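Long-range contacts in insecticidal crystal protein Cry7Cal (Bacillus thuringiensis, PDB 5ZI1), which probably acts as an insecticidal toxin that binds receptors of its target insect, this chain holding the three-domain toxin portion of a longer protein: residues 256-261 / 446-451; 252-257 / 432-437; 210-215 / 281-286; 356-361 / 403-408. All coordinates share one frame; numbering follows the deposited sequence.

Contact 1 of 4, residues 256-261 / 446-451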
loop_
_atom_site.group_PDB
_atom_site.type_symbol
_atom_site.label_atom_id
_atom_site.label_comp_id
_atom_site.label_asym_id
_atom_site.label_seq_id
_atom_site.Cartn_x
_atom_site.Cartn_y
_atom_site.Cartn_z
ATOM N N ASP A 256 7.361 -14.102 0.738
ATOM C CA ASP A 256 7.150 -15.528 0.495
ATOM C C ASP A 256 7.355 -16.326 1.781
ATOM O O ASP A 256 8.166 -15.947 2.636
ATOM C CB ASP A 256 8.095 -16.053 -0.584
ATOM C CG ASP A 256 7.846 -15.417 -1.936
ATOM O OD1 ASP A 256 6.797 -14.737 -2.093
ATOM O OD2 ASP A 256 8.692 -15.601 -2.844
ATOM N N PRO A 257 6.622 -17.424 1.961
ATOM C CA PRO A 257 6.796 -18.212 3.192
ATOM C C PRO A 257 8.234 -18.690 3.339
ATOM O O PRO A 257 8.928 -18.963 2.354
ATOM C CB PRO A 257 5.812 -19.373 3.017
ATOM C CG PRO A 257 4.714 -18.777 2.057
ATOM C CD PRO A 257 5.534 -17.937 1.102
ATOM N N ILE A 258 8.692 -18.736 4.586
ATOM C CA ILE A 258 10.078 -19.126 4.886
ATOM C C ILE A 258 10.062 -20.642 5.010
ATOM O O ILE A 258 9.926 -21.217 6.091
ATOM C CB ILE A 258 10.611 -18.451 6.151
ATOM C CG1 ILE A 258 10.438 -16.930 6.107
ATOM C CG2 ILE A 258 12.068 -18.825 6.380
ATOM C CD1 ILE A 258 10.819 -16.310 7.435
ATOM N N GLY A 259 10.166 -21.306 3.864
ATOM C CA GLY A 259 10.183 -22.750 3.819
ATOM C C GLY A 259 11.234 -23.204 2.827
ATOM O O GLY A 259 11.729 -22.419 2.014
ATOM N N LEU A 260 11.582 -24.487 2.909
ATOM C CA LEU A 260 12.625 -25.016 2.040
ATOM C C LEU A 260 12.111 -25.164 0.611
ATOM O O LEU A 260 11.062 -25.764 0.377
ATOM C CB LEU A 260 13.113 -26.357 2.564
ATOM C CG LEU A 260 14.220 -27.018 1.744
ATOM C CD1 LEU A 260 15.522 -26.226 1.865
ATOM C CD2 LEU A 260 14.410 -28.446 2.230
ATOM N N THR A 261 12.842 -24.592 -0.340
ATOM C CA THR A 261 12.636 -24.835 -1.758
ATOM C C THR A 261 13.994 -24.928 -2.442
ATOM O O THR A 261 15.022 -24.507 -1.895
ATOM C CB THR A 261 11.817 -23.725 -2.463
ATOM O OG1 THR A 261 12.564 -22.501 -2.449
ATOM C CG2 THR A 261 10.471 -23.524 -1.807
ATOM N N THR A 446 7.027 -25.120 12.196
ATOM C CA THR A 446 6.334 -23.952 11.662
ATOM C C THR A 446 6.982 -23.492 10.361
ATOM O O THR A 446 8.198 -23.275 10.307
ATOM C CB THR A 446 6.365 -22.799 12.674
ATOM O OG1 THR A 446 5.722 -23.182 13.900
ATOM C CG2 THR A 446 5.698 -21.564 12.106
ATOM N N ILE A 447 6.168 -23.314 9.321
ATOM C CA ILE A 447 6.572 -22.524 8.159
ATOM C C ILE A 447 6.056 -21.102 8.359
ATOM O O ILE A 447 4.872 -20.837 8.103
ATOM C CB ILE A 447 6.029 -23.113 6.851
ATOM C CG1 ILE A 447 6.489 -24.560 6.669
ATOM C CG2 ILE A 447 6.496 -22.294 5.670
ATOM C CD1 ILE A 447 5.923 -25.181 5.419
ATOM N N PRO A 448 6.887 -20.164 8.807
ATOM C CA PRO A 448 6.396 -18.815 9.107
ATOM C C PRO A 448 6.269 -17.962 7.855
ATOM O O PRO A 448 6.879 -18.224 6.818
ATOM C CB PRO A 448 7.475 -18.252 10.036
ATOM C CG PRO A 448 8.631 -19.275 9.991
ATOM C CD PRO A 448 8.346 -20.237 8.913
ATOM N N VAL A 449 5.443 -16.929 7.952
ATOM C CA VAL A 449 5.319 -15.964 6.867
ATOM C C VAL A 449 5.378 -14.573 7.474
ATOM O O VAL A 449 4.685 -14.293 8.459
ATOM C CB VAL A 449 4.026 -16.151 6.054
ATOM C CG1 VAL A 449 4.131 -15.408 4.743
ATOM C CG2 VAL A 449 3.742 -17.602 5.809
ATOM N N LEU A 450 6.203 -13.708 6.898
ATOM C CA LEU A 450 6.449 -12.388 7.455
ATOM C C LEU A 450 5.535 -11.350 6.795
ATOM O O LEU A 450 5.356 -11.343 5.566
ATOM C CB LEU A 450 7.928 -12.021 7.290
ATOM C CG LEU A 450 8.986 -12.964 7.931
ATOM C CD1 LEU A 450 10.391 -12.410 7.775
ATOM C CD2 LEU A 450 8.710 -13.255 9.406
ATOM N N GLY A 451 4.944 -10.491 7.620
ATOM C CA GLY A 451 4.066 -9.416 7.161
ATOM C C GLY A 451 4.715 -8.066 7.416
ATOM O O GLY A 451 5.358 -7.858 8.459
HETATM O O HOH W 1 8.343 -14.234 4.575
#

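Contact 2 of 4, residues 252-257 / 432-437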
loop_
_atom_site.group_PDB
_atom_site.type_symbol
_atom_site.label_atom_id
_atom_site.label_comp_id
_atom_site.label_asym_id
_atom_site.label_seq_id
_atom_site.Cartn_x
_atom_site.Cartn_y
_atom_site.Cartn_z
ATOM N N GLN A 252 -1.129 -4.174 4.594
ATOM C CA GLN A 252 -0.095 -5.112 5.012
ATOM C C GLN A 252 0.119 -6.154 3.921
ATOM O O GLN A 252 -0.841 -6.774 3.457
ATOM C CB GLN A 252 -0.501 -5.791 6.325
ATOM C CG GLN A 252 0.476 -6.858 6.873
ATOM C CD GLN A 252 -0.002 -7.403 8.218
ATOM O OE1 GLN A 252 0.563 -7.085 9.264
ATOM N NE2 GLN A 252 -1.067 -8.197 8.193
ATOM N N ILE A 253 1.373 -6.370 3.526
ATOM C CA ILE A 253 1.687 -7.403 2.550
ATOM C C ILE A 253 2.680 -8.398 3.137
ATOM O O ILE A 253 3.410 -8.106 4.094
ATOM C CB ILE A 253 2.225 -6.815 1.245
ATOM C CG1 ILE A 253 3.428 -5.935 1.511
ATOM C CG2 ILE A 253 1.099 -6.058 0.500
ATOM C CD1 ILE A 253 3.798 -5.106 0.285
ATOM N N PHE A 254 2.700 -9.596 2.542
ATOM C CA PHE A 254 3.479 -10.722 3.057
ATOM C C PHE A 254 4.508 -11.186 2.047
ATOM O O PHE A 254 4.186 -11.369 0.869
ATOM C CB PHE A 254 2.576 -11.889 3.448
ATOM C CG PHE A 254 1.821 -11.639 4.730
ATOM C CD1 PHE A 254 0.687 -10.803 4.736
ATOM C CD2 PHE A 254 2.271 -12.183 5.935
ATOM C CE1 PHE A 254 -0.017 -10.560 5.905
ATOM C CE2 PHE A 254 1.584 -11.937 7.114
ATOM C CZ PHE A 254 0.442 -11.110 7.105
ATOM N N THR A 255 5.746 -11.361 2.523
ATOM C CA THR A 255 6.825 -11.952 1.745
ATOM C C THR A 255 6.600 -13.460 1.630
ATOM O O THR A 255 5.750 -14.039 2.318
ATOM C CB THR A 255 8.190 -11.648 2.386
ATOM O OG1 THR A 255 8.133 -11.846 3.808
ATOM C CG2 THR A 255 8.645 -10.209 2.100
ATOM N N ASP A 256 7.361 -14.102 0.738
ATOM C CA ASP A 256 7.150 -15.528 0.495
ATOM C C ASP A 256 7.355 -16.326 1.781
ATOM O O ASP A 256 8.166 -15.947 2.636
ATOM C CB ASP A 256 8.095 -16.053 -0.584
ATOM C CG ASP A 256 7.846 -15.417 -1.936
ATOM O OD1 ASP A 256 6.797 -14.737 -2.093
ATOM O OD2 ASP A 256 8.692 -15.601 -2.844
ATOM N N PRO A 257 6.622 -17.424 1.961
ATOM C CA PRO A 257 6.796 -18.212 3.192
ATOM C C PRO A 257 8.234 -18.690 3.339
ATOM O O PRO A 257 8.928 -18.963 2.354
ATOM C CB PRO A 257 5.812 -19.373 3.017
ATOM C CG PRO A 257 4.714 -18.777 2.057
ATOM C CD PRO A 257 5.534 -17.937 1.102
ATOM N N LEU A 432 8.718 -4.567 9.366
ATOM C CA LEU A 432 8.087 -5.823 9.743
ATOM C C LEU A 432 6.889 -5.539 10.624
ATOM O O LEU A 432 6.938 -4.681 11.509
ATOM C CB LEU A 432 9.074 -6.732 10.470
ATOM C CG LEU A 432 8.661 -8.155 10.860
ATOM C CD1 LEU A 432 8.462 -9.075 9.662
ATOM C CD2 LEU A 432 9.760 -8.746 11.758
ATOM N N SER A 433 5.792 -6.253 10.373
ATOM C CA SER A 433 4.589 -6.038 11.150
ATOM C C SER A 433 3.953 -7.305 11.676
ATOM O O SER A 433 3.176 -7.221 12.636
ATOM C CB SER A 433 3.545 -5.245 10.332
ATOM O OG SER A 433 3.280 -5.843 9.060
ATOM N N TYR A 434 4.254 -8.471 11.121
ATOM C CA TYR A 434 3.498 -9.643 11.531
ATOM C C TYR A 434 4.336 -10.886 11.272
ATOM O O TYR A 434 5.296 -10.859 10.501
ATOM C CB TYR A 434 2.137 -9.723 10.787
ATOM C CG TYR A 434 1.134 -10.559 11.551
ATOM C CD1 TYR A 434 0.403 -10.006 12.596
ATOM C CD2 TYR A 434 0.975 -11.914 11.283
ATOM C CE1 TYR A 434 -0.476 -10.763 13.344
ATOM C CE2 TYR A 434 0.085 -12.688 12.028
ATOM C CZ TYR A 434 -0.639 -12.096 13.057
ATOM O OH TYR A 434 -1.529 -12.835 13.808
ATOM N N VAL A 435 3.953 -11.979 11.929
ATOM C CA VAL A 435 4.467 -13.310 11.609
ATOM C C VAL A 435 3.290 -14.270 11.650
ATOM O O VAL A 435 2.800 -14.600 12.738
ATOM C CB VAL A 435 5.557 -13.798 12.577
ATOM C CG1 VAL A 435 6.190 -15.073 12.009
ATOM C CG2 VAL A 435 6.601 -12.701 12.864
ATOM N N SER A 436 2.850 -14.733 10.489
ATOM C CA SER A 436 1.826 -15.756 10.428
ATOM C C SER A 436 2.503 -17.090 10.118
ATOM O O SER A 436 3.716 -17.239 10.279
ATOM C CB SER A 436 0.773 -15.379 9.385
ATOM O OG SER A 436 1.382 -15.251 8.118
ATOM N N GLU A 437 1.735 -18.061 9.647
ATOM C CA GLU A 437 2.317 -19.328 9.255
ATOM C C GLU A 437 1.483 -19.925 8.132
ATOM O O GLU A 437 0.376 -19.463 7.824
ATOM C CB GLU A 437 2.386 -20.292 10.430
ATOM C CG GLU A 437 1.036 -20.760 10.849
ATOM C CD GLU A 437 1.033 -21.444 12.187
ATOM O OE1 GLU A 437 0.001 -22.071 12.521
ATOM O OE2 GLU A 437 2.049 -21.339 12.915
#

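Contact 3 of 4, residues 210-215 / 281-286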
loop_
_atom_site.group_PDB
_atom_site.type_symbol
_atom_site.label_atom_id
_atom_site.label_comp_id
_atom_site.label_asym_id
_atom_site.label_seq_id
_atom_site.Cartn_x
_atom_site.Cartn_y
_atom_site.Cartn_z
ATOM N N LYS A 210 2.220 -24.188 -3.478
ATOM C CA LYS A 210 2.823 -23.315 -4.474
ATOM C C LYS A 210 1.776 -22.463 -5.191
ATOM O O LYS A 210 2.116 -21.417 -5.745
ATOM C CB LYS A 210 3.619 -24.144 -5.486
ATOM C CG LYS A 210 4.578 -23.333 -6.342
ATOM C CD LYS A 210 5.416 -24.246 -7.217
ATOM C CE LYS A 210 6.432 -23.457 -8.029
ATOM N NZ LYS A 210 7.454 -24.374 -8.634
ATOM N N VAL A 211 0.517 -22.889 -5.205
ATOM C CA VAL A 211 -0.497 -22.057 -5.830
ATOM C C VAL A 211 -0.739 -20.829 -4.974
ATOM O O VAL A 211 -0.794 -19.703 -5.480
ATOM C CB VAL A 211 -1.784 -22.859 -6.071
ATOM C CG1 VAL A 211 -2.970 -21.923 -6.216
ATOM C CG2 VAL A 211 -1.642 -23.696 -7.320
ATOM N N TRP A 212 -0.807 -21.018 -3.655
ATOM C CA TRP A 212 -0.912 -19.876 -2.758
ATOM C C TRP A 212 0.288 -18.948 -2.885
ATOM O O TRP A 212 0.130 -17.724 -2.950
ATOM C CB TRP A 212 -1.055 -20.332 -1.316
ATOM C CG TRP A 212 -1.419 -19.182 -0.493
ATOM C CD1 TRP A 212 -2.670 -18.652 -0.338
ATOM C CD2 TRP A 212 -0.537 -18.362 0.274
ATOM N NE1 TRP A 212 -2.624 -17.566 0.496
ATOM C CE2 TRP A 212 -1.327 -17.356 0.880
ATOM C CE3 TRP A 212 0.840 -18.379 0.509
ATOM C CZ2 TRP A 212 -0.788 -16.384 1.707
ATOM C CZ3 TRP A 212 1.372 -17.416 1.333
ATOM C CH2 TRP A 212 0.564 -16.429 1.924
ATOM N N GLU A 213 1.497 -19.507 -2.931
ATOM C CA GLU A 213 2.682 -18.661 -3.003
ATOM C C GLU A 213 2.638 -17.750 -4.223
ATOM O O GLU A 213 2.910 -16.550 -4.122
ATOM C CB GLU A 213 3.941 -19.524 -3.014
ATOM C CG GLU A 213 5.219 -18.724 -3.126
ATOM C CD GLU A 213 6.439 -19.523 -2.643
ATOM O OE1 GLU A 213 6.521 -19.855 -1.439
ATOM O OE2 GLU A 213 7.309 -19.839 -3.475
ATOM N N ASN A 214 2.301 -18.306 -5.390
ATOM C CA ASN A 214 2.230 -17.498 -6.604
ATOM C C ASN A 214 1.114 -16.468 -6.498
ATOM O O ASN A 214 1.243 -15.344 -6.991
ATOM C CB ASN A 214 1.999 -18.381 -7.828
ATOM C CG ASN A 214 3.178 -19.311 -8.132
ATOM O OD1 ASN A 214 4.314 -19.075 -7.707
ATOM N ND2 ASN A 214 2.902 -20.372 -8.889
ATOM N N TYR A 215 0.011 -16.850 -5.867
ATOM C CA TYR A 215 -1.085 -15.933 -5.617
ATOM C C TYR A 215 -0.630 -14.795 -4.707
ATOM O O TYR A 215 -0.835 -13.616 -5.012
ATOM C CB TYR A 215 -2.228 -16.725 -5.000
ATOM C CG TYR A 215 -3.425 -15.917 -4.546
ATOM C CD1 TYR A 215 -3.447 -15.320 -3.287
ATOM C CD2 TYR A 215 -4.561 -15.810 -5.355
ATOM C CE1 TYR A 215 -4.542 -14.637 -2.852
ATOM C CE2 TYR A 215 -5.676 -15.104 -4.929
ATOM C CZ TYR A 215 -5.661 -14.521 -3.685
ATOM O OH TYR A 215 -6.759 -13.823 -3.254
ATOM N N LEU A 281 -7.849 -22.441 3.489
ATOM C CA LEU A 281 -7.188 -22.688 4.768
ATOM C C LEU A 281 -5.838 -21.984 4.823
ATOM O O LEU A 281 -5.521 -21.302 5.804
ATOM C CB LEU A 281 -7.035 -24.186 5.004
ATOM C CG LEU A 281 -8.378 -24.885 5.204
ATOM C CD1 LEU A 281 -8.173 -26.355 5.585
ATOM C CD2 LEU A 281 -9.214 -24.161 6.237
ATOM N N ILE A 282 -5.049 -22.103 3.759
ATOM C CA ILE A 282 -3.778 -21.392 3.698
ATOM C C ILE A 282 -4.001 -19.892 3.825
ATOM O O ILE A 282 -3.365 -19.219 4.645
ATOM C CB ILE A 282 -3.042 -21.736 2.395
ATOM C CG1 ILE A 282 -2.925 -23.256 2.239
ATOM C CG2 ILE A 282 -1.694 -21.057 2.392
ATOM C CD1 ILE A 282 -2.192 -23.703 0.962
ATOM N N GLU A 283 -4.894 -19.345 2.989
ATOM C CA GLU A 283 -5.141 -17.907 2.986
ATOM C C GLU A 283 -5.561 -17.420 4.367
ATOM O O GLU A 283 -5.042 -16.413 4.862
ATOM C CB GLU A 283 -6.196 -17.555 1.922
ATOM C CG GLU A 283 -6.660 -16.077 1.903
ATOM C CD GLU A 283 -5.629 -15.105 1.319
ATOM O OE1 GLU A 283 -4.493 -15.535 1.036
ATOM O OE2 GLU A 283 -5.952 -13.898 1.141
ATOM N N ASN A 284 -6.476 -18.139 5.023
ATOM C CA ASN A 284 -6.999 -17.639 6.290
ATOM C C ASN A 284 -5.958 -17.714 7.406
ATOM O O ASN A 284 -5.988 -16.889 8.323
ATOM C CB ASN A 284 -8.271 -18.399 6.690
ATOM C CG ASN A 284 -9.509 -17.974 5.870
ATOM O OD1 ASN A 284 -9.603 -16.841 5.383
ATOM N ND2 ASN A 284 -10.463 -18.888 5.732
ATOM N N ARG A 285 -5.032 -18.681 7.370
ATOM C CA ARG A 285 -4.022 -18.721 8.432
ATOM C C ARG A 285 -2.823 -17.854 8.115
ATOM O O ARG A 285 -2.194 -17.333 9.039
ATOM C CB ARG A 285 -3.565 -20.160 8.726
ATOM C CG ARG A 285 -2.311 -20.265 9.598
ATOM C CD ARG A 285 -2.704 -20.263 11.075
ATOM N NE ARG A 285 -3.702 -21.271 11.410
ATOM C CZ ARG A 285 -3.445 -22.567 11.436
ATOM N NH1 ARG A 285 -2.214 -22.982 11.158
ATOM N NH2 ARG A 285 -4.394 -23.429 11.764
ATOM N N ALA A 286 -2.535 -17.624 6.836
ATOM C CA ALA A 286 -1.431 -16.738 6.486
ATOM C C ALA A 286 -1.784 -15.256 6.573
ATOM O O ALA A 286 -0.900 -14.433 6.817
ATOM C CB ALA A 286 -0.949 -17.036 5.072
HETATM O O HOH W 2 -7.610 -13.503 -0.777
#

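Contact 4 of 4, residues 356-361 / 403-408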
loop_
_atom_site.group_PDB
_atom_site.type_symbol
_atom_site.label_atom_id
_atom_site.label_comp_id
_atom_site.label_asym_id
_atom_site.label_seq_id
_atom_site.Cartn_x
_atom_site.Cartn_y
_atom_site.Cartn_z
ATOM N N GLN A 356 14.666 -5.255 7.669
ATOM C CA GLN A 356 15.243 -6.390 6.954
ATOM C C GLN A 356 15.266 -7.608 7.858
ATOM O O GLN A 356 15.449 -7.486 9.071
ATOM C CB GLN A 356 16.662 -6.077 6.473
ATOM C CG GLN A 356 17.259 -7.156 5.621
ATOM C CD GLN A 356 18.679 -6.851 5.201
ATOM O OE1 GLN A 356 18.954 -6.700 4.009
ATOM N NE2 GLN A 356 19.594 -6.775 6.173
ATOM N N THR A 357 15.090 -8.785 7.259
ATOM C CA THR A 357 15.258 -10.050 7.966
ATOM C C THR A 357 16.139 -10.980 7.146
ATOM O O THR A 357 16.260 -10.846 5.924
ATOM C CB THR A 357 13.919 -10.750 8.264
ATOM O OG1 THR A 357 13.262 -11.076 7.031
ATOM C CG2 THR A 357 13.002 -9.844 9.095
ATOM N N TYR A 358 16.776 -11.919 7.851
ATOM C CA TYR A 358 17.591 -12.975 7.263
ATOM C C TYR A 358 17.169 -14.270 7.925
ATOM O O TYR A 358 16.993 -14.311 9.149
ATOM C CB TYR A 358 19.090 -12.712 7.465
ATOM C CG TYR A 358 20.015 -13.884 7.122
ATOM C CD1 TYR A 358 20.335 -14.191 5.798
ATOM C CD2 TYR A 358 20.561 -14.676 8.124
ATOM C CE1 TYR A 358 21.152 -15.248 5.483
ATOM C CE2 TYR A 358 21.406 -15.744 7.818
ATOM C CZ TYR A 358 21.697 -16.020 6.500
ATOM O OH TYR A 358 22.531 -17.069 6.203
ATOM N N SER A 359 16.965 -15.319 7.125
ATOM C CA SER A 359 16.505 -16.583 7.685
ATOM C C SER A 359 17.217 -17.763 7.032
ATOM O O SER A 359 17.693 -17.674 5.898
ATOM C CB SER A 359 14.985 -16.742 7.527
ATOM O OG SER A 359 14.623 -16.850 6.158
ATOM N N ILE A 360 17.289 -18.869 7.770
ATOM C CA ILE A 360 17.693 -20.166 7.226
ATOM C C ILE A 360 16.469 -21.064 7.257
ATOM O O ILE A 360 15.863 -21.256 8.317
ATOM C CB ILE A 360 18.847 -20.831 8.012
ATOM C CG1 ILE A 360 20.074 -19.926 8.128
ATOM C CG2 ILE A 360 19.285 -22.159 7.313
ATOM C CD1 ILE A 360 20.836 -19.781 6.835
ATOM N N ALA A 361 16.118 -21.626 6.107
ATOM C CA ALA A 361 15.041 -22.601 6.024
ATOM C C ALA A 361 15.636 -23.984 5.778
ATOM O O ALA A 361 16.634 -24.125 5.063
ATOM C CB ALA A 361 14.041 -22.239 4.909
ATOM N N CYS A 403 20.066 -26.422 2.684
ATOM C CA CYS A 403 19.257 -25.415 3.351
ATOM C C CYS A 403 19.054 -24.252 2.399
ATOM O O CYS A 403 19.733 -24.135 1.374
ATOM C CB CYS A 403 19.919 -24.944 4.657
ATOM S SG CYS A 403 20.246 -26.307 5.800
ATOM N N LYS A 404 18.108 -23.380 2.739
ATOM C CA LYS A 404 17.860 -22.193 1.940
ATOM C C LYS A 404 17.967 -20.980 2.839
ATOM O O LYS A 404 17.249 -20.877 3.842
ATOM C CB LYS A 404 16.496 -22.246 1.255
ATOM C CG LYS A 404 16.183 -20.965 0.512
ATOM C CD LYS A 404 14.856 -21.035 -0.174
ATOM C CE LYS A 404 14.639 -19.805 -1.046
ATOM N NZ LYS A 404 14.227 -18.617 -0.238
ATOM N N SER A 405 18.881 -20.084 2.499
ATOM C CA SER A 405 18.982 -18.807 3.178
ATOM C C SER A 405 18.248 -17.751 2.359
ATOM O O SER A 405 18.209 -17.816 1.127
ATOM C CB SER A 405 20.442 -18.416 3.381
ATOM O OG SER A 405 21.070 -18.281 2.128
ATOM N N THR A 406 17.660 -16.779 3.055
ATOM C CA THR A 406 16.847 -15.750 2.411
ATOM C C THR A 406 17.059 -14.418 3.113
ATOM O O THR A 406 17.138 -14.373 4.346
ATOM C CB THR A 406 15.357 -16.109 2.445
ATOM O OG1 THR A 406 15.188 -17.442 1.953
ATOM C CG2 THR A 406 14.496 -15.108 1.602
ATOM N N TYR A 407 17.179 -13.351 2.309
ATOM C CA TYR A 407 17.104 -11.966 2.772
ATOM C C TYR A 407 15.763 -11.358 2.365
ATOM O O TYR A 407 15.386 -11.389 1.189
ATOM C CB TYR A 407 18.249 -11.134 2.190
ATOM C CG TYR A 407 19.489 -11.088 3.067
ATOM C CD1 TYR A 407 19.567 -10.213 4.137
ATOM C CD2 TYR A 407 20.573 -11.933 2.831
ATOM C CE1 TYR A 407 20.684 -10.165 4.953
ATOM C CE2 TYR A 407 21.694 -11.891 3.631
ATOM C CZ TYR A 407 21.747 -11.007 4.697
ATOM O OH TYR A 407 22.858 -10.955 5.517
ATOM N N SER A 408 15.046 -10.797 3.337
ATOM C CA SER A 408 13.796 -10.106 3.032
ATOM C C SER A 408 13.999 -9.045 1.960
ATOM O O SER A 408 13.148 -8.863 1.074
ATOM C CB SER A 408 13.233 -9.469 4.301
ATOM O OG SER A 408 14.061 -8.406 4.723
HETATM O O HOH W 3 15.210 -18.786 4.250
#

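Contact 1 of 4, residues 256-261 / 446-451
Ile-258 reaches strand 448-454 with both its backbone and its side chain. Its N donates to Pro-448 O at 2.9 Å, an almost straight bond (174°) that meets the carbonyl end-on. Ile-258 is also the centre of an inverse gamma turn, closed by a weak bond from Gly-259 N to Pro-257 O, and beyond it the loop diverges from the strand. Along the side chain, CB lies 4.0 Å from Pro-448 CD, at the flank of the proline ring. CG1 stands beside the backbone N (chi1 -53°) and passes over Pro-448 O. The chain then extends to CD1, which ends 3.8 Å from Leu-450 CG and also meets Leu-450 CD1. The other branch, CG2, turns off toward Ser-359 of strand 352-365. One residue earlier, Pro-257 and Val-449 lie side by side and point the same way, with Pro-257 CB 3.9 Å from Val-449 CG2. Ile-447 CG2 meets the same proline CB and packs 3.6 Å from Ile-258 O. A water extends the polar link: it donates to Asp-256 O at 2.6 Å and accepts from Leu-450 N at 3.2 Å. The Asp-256 carboxylate turns from the strand to form salt bridges with Arg-217 and Arg-220 of helix 208-227, tying this loop to the helical N-terminal domain. Elsewhere, Ile-258 packs on Val-373 of strand 369-382, while Pro-448 and Leu-450 touch Val-435 of strand 430-437.

Contact 2 of 4, residues 252-257 / 432-437
Gln-252 and Ser-433 approach from two strands that are not direct partners: the axes of 252-254 and 432-437 pass 8.3 Å apart at 53°, so side chains make the contact. The Gln-252 chain is extended as far as CD, with CG anti to the backbone N (chi1 178°), and this carries its amide across to the other strand. OE1 ends 3.0 Å from Ser-433 OG; the single hydroxyl proton may serve this oxygen or Gly-451 O, to which its hydrogen bond is weak. The same OE1 sits 3.4 Å from Tyr-434 CB, where the amide crosses the tyrosine at a slant, the two planes 56° apart. Strand 448-454 runs antiparallel between both strands and completes a three-stranded sheet. Opposite Gly-451 of that middle strand, Ser-433 and Tyr-434 form a classic beta bulge, and both direct their CB atoms toward strand 252-254. Two residues on from Gln-252, Phe-254 CE2 lies 4.2 Å from Tyr-434 CD2, which comes in at the edge of the phenylalanine ring near its plane. The tyrosine ring itself leads away, and its OH is hydrogen-bonded to Tyr-335 OH. Ser-436 OG approaches Phe-254 CE2 obliquely at 3.5 Å. That hydroxyl has its stronger polar partner in Ala-286 O at the end of helix 279-286, and Phe-254 packs on Ile-287 and Pro-288 just beyond.

Contact 3 of 4, residues 210-215 / 281-286
Trp-212 of helix 208-227 lays its indole against helix 279-286; the axes of segments 210-215 and 281-286 pass 10.5 Å apart at 54°. The tight part of the contact surrounds this indole. Ile-282 CG2 sits over one face, 3.6 Å from the centroid of the five-membered ring, in a CH-pi contact. One turn later Ala-286 CB comes obliquely to the six-membered ring, 3.4 Å from Trp-212 CZ2 and nearly as close to CH2. Glu-283 bends at chi2 (74°), which swings its carboxylate to the indole edge, where Trp-212 NE1 donates to Glu-283 OE1 at 2.8 Å, with the acceptor almost in the ring plane. The bond satisfies the buried indole N-H and helps fix the turn of the ring. The looser side is the water-linked one, beyond the partly exposed Glu-283. A water donates to Glu-283 OE2 at 2.6 Å and lies 2.6 Å from Tyr-215 OH, bridging the two helices. Arg-219 forms a salt bridge with the same OE2, probably stabilising the charged carboxylate. The contact joins the helical N-terminal domain to the following beta-rich domain. Tyr-215 packs edge-to-face with Phe-279 and touches helix 169-202, and Trp-212 leans on Pro-257, in the loop that follows strand 252-254.

Contact 4 of 4, residues 356-361 / 403-408
Cys-403 enters beside Ile-360 and Ala-361: its CB rests 3.9 Å from Ile-360 CG2 and also touches Ala-361 O. Lys-404 then forms an antiparallel hydrogen-bonded pair with Ala-361. Ala-361 N donates to Lys-404 O at 2.6 Å, and Lys-404 N returns a bond to Ala-361 O. The lysine chain runs on, extended until its last torsion, and curls so that NZ donates to Thr-406 OG1 at 2.7 Å. On the other face, Ser-405 pairs with Ile-360 without hydrogen bonds, its CB 3.7 Å from Ile-360 CD1 and close to Tyr-358 OH. Thr-406 pairs with Ser-359 through reciprocal backbone bonds. A water binds Ser-359 OG, Thr-406 OG1 and Lys-404 O, so that the threonine hydroxyl is gripped by both ammonium and water. Tyr-407 stands beside Tyr-358; Tyr-358 CD1 lies over one face of the Tyr-407 ring, 3.4 Å from CE2, while the ring planes meet obliquely at 44°. Gln-356 OE1 lies 3.6 Å from Tyr-407 CD1, the amide and ring planes 56° apart; OE1 is hydrogen-bonded to Ser-409 OG. Tyr-407 OH is hydrogen-bonded to Tyr-379 OH on strand 369-382. Ser-408 closes the ladder: its OG, held between backbone N and carbonyl carbon (chi1 68°), accepts from Thr-357 N at 2.8 Å, and its own N donates to Thr-357 O. Strand 404-407 thus forms one border of a four-stranded antiparallel sheet of order 3-2-1-4, the Greek-key topology known from the beta-prism domain of three-domain Cry toxins.

In the fold
Contacts 1, 2 and 3 are buried, whereas contact 4 is partly exposed at a sheet border. Contacts 1 and 2 share Asp-256 and Pro-257 and serve one three-stranded sheet: contact 1 reaches its middle strand, contact 2 spans its two outer ones. Contact 3 is the one contact of the four whose segments fall in two different family domains; Glu-213 packs on Pro-257 of contacts 1 and 2, and Arg-285 forms a salt bridge with Glu-437 of contact 2. Contact 4 backs onto contact 1 through Ile-258 and Leu-450. Their chemistry differs accordingly: a backbone ladder in contact 4, largely aliphatic packing in contact 1, side-chain contacts in contact 2, and in contact 3 an indole-carboxylate bond and a water.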